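Local coordinates for uncharacterized protein (Leptospirillum rubarum, PDB 3OMD) that is of unknown function but belongs to the DUF5069 family and folds as a single, largely helical chain, at residues Y115-A124 with I130-E140. Numbering follows the deposited sequence.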
loop_
_atom_site.group_PDB
_atom_site.type_symbol
_atom_site.label_atom_id
_atom_site.label_comp_id
_atom_site.label_asym_id
_atom_site.label_seq_id
_atom_site.Cartn_x
_atom_site.Cartn_y
_atom_site.Cartn_z
ATOM N N TYR A 115 17.196 -7.420 -9.120
ATOM C CA TYR A 115 16.655 -6.061 -9.088
ATOM C C TYR A 115 16.503 -5.575 -7.637
ATOM O O TYR A 115 16.954 -4.460 -7.287
ATOM C CB TYR A 115 15.320 -6.026 -9.859
ATOM C CG TYR A 115 14.557 -4.751 -9.690
ATOM C CD1 TYR A 115 15.174 -3.512 -9.859
ATOM C CD2 TYR A 115 13.191 -4.782 -9.357
ATOM C CE1 TYR A 115 14.449 -2.317 -9.710
ATOM C CE2 TYR A 115 12.471 -3.599 -9.230
ATOM C CZ TYR A 115 13.108 -2.378 -9.386
ATOM O OH TYR A 115 12.386 -1.209 -9.232
ATOM N N PHE A 116 15.857 -6.407 -6.803
ATOM C CA PHE A 116 15.644 -6.042 -5.384
ATOM C C PHE A 116 16.973 -5.662 -4.733
ATOM O O PHE A 116 17.097 -4.615 -4.067
ATOM C CB PHE A 116 15.045 -7.262 -4.660
ATOM C CG PHE A 116 14.769 -7.047 -3.194
ATOM C CD1 PHE A 116 13.471 -6.747 -2.766
ATOM C CD2 PHE A 116 15.782 -7.119 -2.264
ATOM C CE1 PHE A 116 13.197 -6.547 -1.386
ATOM C CE2 PHE A 116 15.522 -6.925 -0.894
ATOM C CZ PHE A 116 14.220 -6.618 -0.464
ATOM N N ARG A 117 17.983 -6.488 -4.954
ATOM C CA ARG A 117 19.266 -6.212 -4.295
ATOM C C ARG A 117 19.958 -4.956 -4.841
ATOM O O ARG A 117 20.614 -4.245 -4.085
ATOM C CB ARG A 117 20.177 -7.430 -4.357
ATOM C CG ARG A 117 19.582 -8.565 -3.480
ATOM C CD ARG A 117 20.504 -9.766 -3.507
ATOM N NE ARG A 117 20.511 -10.331 -4.843
ATOM C CZ ARG A 117 21.340 -11.291 -5.254
ATOM N NH1 ARG A 117 22.246 -11.803 -4.417
ATOM N NH2 ARG A 117 21.251 -11.746 -6.500
ATOM N N SER A 118 19.775 -4.673 -6.126
ATOM C CA SER A 118 20.320 -3.449 -6.715
ATOM C C SER A 118 19.670 -2.201 -6.104
ATOM O O SER A 118 20.348 -1.193 -5.852
ATOM C CB SER A 118 20.114 -3.471 -8.213
ATOM O OG SER A 118 20.726 -2.346 -8.782
ATOM N N VAL A 119 18.355 -2.254 -5.885
ATOM C CA VAL A 119 17.657 -1.129 -5.235
ATOM C C VAL A 119 18.153 -0.983 -3.809
ATOM O O VAL A 119 18.530 0.111 -3.376
ATOM C CB VAL A 119 16.128 -1.345 -5.228
ATOM C CG1 VAL A 119 15.445 -0.211 -4.444
ATOM C CG2 VAL A 119 15.625 -1.344 -6.666
ATOM N N ARG A 120 18.152 -2.094 -3.085
ATOM C CA ARG A 120 18.513 -2.032 -1.679
ATOM C C ARG A 120 19.948 -1.559 -1.504
ATOM O O ARG A 120 20.256 -0.783 -0.594
ATOM C CB ARG A 120 18.378 -3.383 -1.050
ATOM C CG ARG A 120 18.445 -3.313 0.479
ATOM C CD ARG A 120 18.795 -4.651 1.042
ATOM N NE ARG A 120 19.992 -5.255 0.440
ATOM C CZ ARG A 120 20.131 -6.575 0.346
ATOM N NH1 ARG A 120 19.177 -7.376 0.811
ATOM N NH2 ARG A 120 21.181 -7.105 -0.242
ATOM N N ASP A 121 20.836 -2.045 -2.353
ATOM C CA ASP A 121 22.242 -1.645 -2.207
ATOM C C ASP A 121 22.426 -0.133 -2.489
ATOM O O ASP A 121 23.324 0.515 -1.906
ATOM C CB ASP A 121 23.134 -2.530 -3.078
ATOM C CG ASP A 121 23.262 -3.989 -2.544
ATOM O OD1 ASP A 121 22.788 -4.349 -1.419
ATOM O OD2 ASP A 121 23.818 -4.810 -3.308
ATOM N N SER A 122 21.597 0.433 -3.367
ATOM C CA SER A 122 21.648 1.885 -3.639
ATOM C C SER A 122 21.149 2.718 -2.469
ATOM O O SER A 122 21.560 3.869 -2.298
ATOM C CB SER A 122 20.893 2.269 -4.925
ATOM O OG SER A 122 19.457 2.251 -4.751
ATOM N N LEU A 123 20.290 2.144 -1.643
ATOM C CA LEU A 123 19.701 2.878 -0.518
ATOM C C LEU A 123 20.476 2.663 0.757
ATOM O O LEU A 123 20.693 3.614 1.516
ATOM C CB LEU A 123 18.243 2.433 -0.294
ATOM C CG LEU A 123 17.201 2.772 -1.365
ATOM C CD1 LEU A 123 15.946 1.946 -1.129
ATOM C CD2 LEU A 123 16.859 4.235 -1.385
ATOM N N ALA A 124 20.871 1.416 1.016
ATOM C CA ALA A 124 21.505 1.079 2.290
ATOM C C ALA A 124 22.300 -0.213 2.136
ATOM O O ALA A 124 21.804 -1.311 2.455
ATOM C CB ALA A 124 20.486 0.982 3.390
ATOM N N ILE A 130 17.316 -6.978 5.035
ATOM C CA ILE A 130 16.071 -6.511 4.393
ATOM C C ILE A 130 15.866 -7.321 3.128
ATOM O O ILE A 130 16.647 -7.181 2.187
ATOM C CB ILE A 130 16.110 -4.967 4.110
ATOM C CG1 ILE A 130 16.160 -4.236 5.459
ATOM C CG2 ILE A 130 14.895 -4.530 3.255
ATOM C CD1 ILE A 130 16.190 -2.730 5.344
ATOM N N THR A 131 14.813 -8.168 3.114
ATOM C CA THR A 131 14.602 -9.123 2.018
ATOM C C THR A 131 13.197 -9.157 1.461
ATOM O O THR A 131 12.929 -9.842 0.467
ATOM C CB THR A 131 14.958 -10.561 2.450
ATOM O OG1 THR A 131 14.078 -10.999 3.499
ATOM C CG2 THR A 131 16.457 -10.681 2.890
ATOM N N THR A 132 12.297 -8.403 2.081
ATOM C CA THR A 132 10.907 -8.377 1.623
ATOM C C THR A 132 10.582 -7.027 0.996
ATOM O O THR A 132 11.169 -6.001 1.367
ATOM C CB THR A 132 9.959 -8.588 2.799
ATOM O OG1 THR A 132 10.215 -7.589 3.819
ATOM C CG2 THR A 132 10.127 -9.989 3.369
ATOM N N TRP A 133 9.664 -7.026 0.043
ATOM C CA TRP A 133 9.316 -5.806 -0.671
ATOM C C TRP A 133 8.798 -4.739 0.261
ATOM O O TRP A 133 9.144 -3.556 0.075
ATOM C CB TRP A 133 8.262 -6.087 -1.748
ATOM C CG TRP A 133 8.807 -6.880 -2.945
ATOM C CD1 TRP A 133 8.438 -8.140 -3.354
ATOM C CD2 TRP A 133 9.770 -6.411 -3.901
ATOM N NE1 TRP A 133 9.135 -8.494 -4.498
ATOM C CE2 TRP A 133 9.963 -7.456 -4.853
ATOM C CE3 TRP A 133 10.490 -5.215 -4.044
ATOM C CZ2 TRP A 133 10.856 -7.340 -5.927
ATOM C CZ3 TRP A 133 11.369 -5.082 -5.136
ATOM C CH2 TRP A 133 11.558 -6.156 -6.051
ATOM N N VAL A 134 7.953 -5.087 1.229
ATOM C CA VAL A 134 7.350 -4.010 2.043
ATOM C C VAL A 134 8.409 -3.336 2.923
ATOM O O VAL A 134 8.293 -2.138 3.236
ATOM C CB VAL A 134 6.120 -4.468 2.835
ATOM C CG1 VAL A 134 5.037 -4.939 1.858
ATOM C CG2 VAL A 134 6.452 -5.483 3.911
ATOM N N LYS A 135 9.442 -4.073 3.317
ATOM C CA LYS A 135 10.515 -3.447 4.113
ATOM C C LYS A 135 11.373 -2.570 3.231
ATOM O O LYS A 135 11.842 -1.500 3.660
ATOM C CB LYS A 135 11.366 -4.488 4.840
ATOM C CG LYS A 135 10.735 -4.982 6.135
ATOM C CD LYS A 135 11.781 -5.618 7.056
ATOM C CE LYS A 135 11.210 -6.050 8.404
ATOM N NZ LYS A 135 10.582 -4.947 9.207
ATOM N N LEU A 136 11.578 -2.984 1.985
ATOM C CA LEU A 136 12.331 -2.141 1.051
ATOM C C LEU A 136 11.604 -0.793 0.828
ATOM O O LEU A 136 12.238 0.265 0.773
ATOM C CB LEU A 136 12.559 -2.882 -0.279
ATOM C CG LEU A 136 13.481 -2.144 -1.256
ATOM C CD1 LEU A 136 14.880 -1.995 -0.641
ATOM C CD2 LEU A 136 13.542 -2.958 -2.563
ATOM N N LEU A 137 10.272 -0.838 0.685
ATOM C CA LEU A 137 9.505 0.407 0.545
ATOM C C LEU A 137 9.727 1.322 1.757
ATOM O O LEU A 137 9.911 2.532 1.582
ATOM C CB LEU A 137 8.018 0.096 0.380
ATOM C CG LEU A 137 7.627 -0.499 -0.979
ATOM C CD1 LEU A 137 6.194 -0.999 -0.942
ATOM C CD2 LEU A 137 7.773 0.548 -2.082
ATOM N N ASP A 138 9.643 0.790 2.980
ATOM C CA ASP A 138 9.878 1.643 4.155
ATOM C C ASP A 138 11.290 2.213 4.132
ATOM O O ASP A 138 11.504 3.352 4.561
ATOM C CB ASP A 138 9.653 0.860 5.454
ATOM C CG ASP A 138 8.227 0.888 5.927
ATOM O OD1 ASP A 138 7.418 1.704 5.440
ATOM O OD2 ASP A 138 7.945 0.083 6.835
ATOM N N LEU A 139 12.265 1.411 3.687
ATOM C CA LEU A 139 13.654 1.901 3.642
ATOM C C LEU A 139 13.750 3.074 2.668
ATOM O O LEU A 139 14.346 4.121 3.020
ATOM C CB LEU A 139 14.586 0.755 3.203
ATOM C CG LEU A 139 16.064 1.107 3.032
ATOM C CD1 LEU A 139 16.644 1.345 4.405
ATOM C CD2 LEU A 139 16.786 -0.053 2.338
ATOM N N GLU A 140 13.174 2.912 1.467
ATOM C CA GLU A 140 13.245 3.975 0.457
ATOM C C GLU A 140 12.518 5.234 0.958
ATOM O O GLU A 140 12.905 6.377 0.604
ATOM C CB GLU A 140 12.672 3.508 -0.883
ATOM C CG GLU A 140 12.676 4.622 -1.953
ATOM C CD GLU A 140 12.986 4.189 -3.406
ATOM O OE1 GLU A 140 13.282 3.007 -3.688
ATOM O OE2 GLU A 140 12.953 5.093 -4.294
#
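Phe116 and Leu136 meet because both side chains leave their helices with CG opposite the backbone N (chi1 180° for Phe116), reaching into the seam between helix 110-123 and helix 133-140. The pair is a worked example of knobs-into-holes packing between two consecutive helices, whose segments 115-123 and 133-140 run roughly parallel, 29° apart, joined by a short non-helical link. Leu136 is the knob, and Phe116, Val119, Arg120 and Leu123 form its hole. Its two methyls divide the work: CD2 makes a CH-pi contact over one face of the Phe116 ring, 4.1 Å from the centroid, while CD1 lies against the CA and CB of Arg120. The same phenyl turns its edge to the face of Trp133, an edge-to-face pair with planes at 73° in which Phe116 CD1 comes within 3.6 Å of Trp133 CZ3. Pro107, in the loop before helix 110-123, also touches the Phe116 side chain. Arg120 ties the incoming link to this core: the bend of its chain at chi3 turns NH1 toward the Ile130 carbonyl, and Arg120 NH1 reaches Ile130 O at 2.9 Å, with the oxygen lying almost exactly in the guanidinium plane. NE and NH2 face Asp121 OD1 through a long salt bridge with weak hydrogen bonds. A leucine in its place would probably leave the Ile130 carbonyl without this donor and Asp121 without its charged mate. Further along, Leu139 CD2 sits 3.9 Å from Leu123 CB and also touches Ala124 CB, and Leu123 CD1 packs on Glu140 CB.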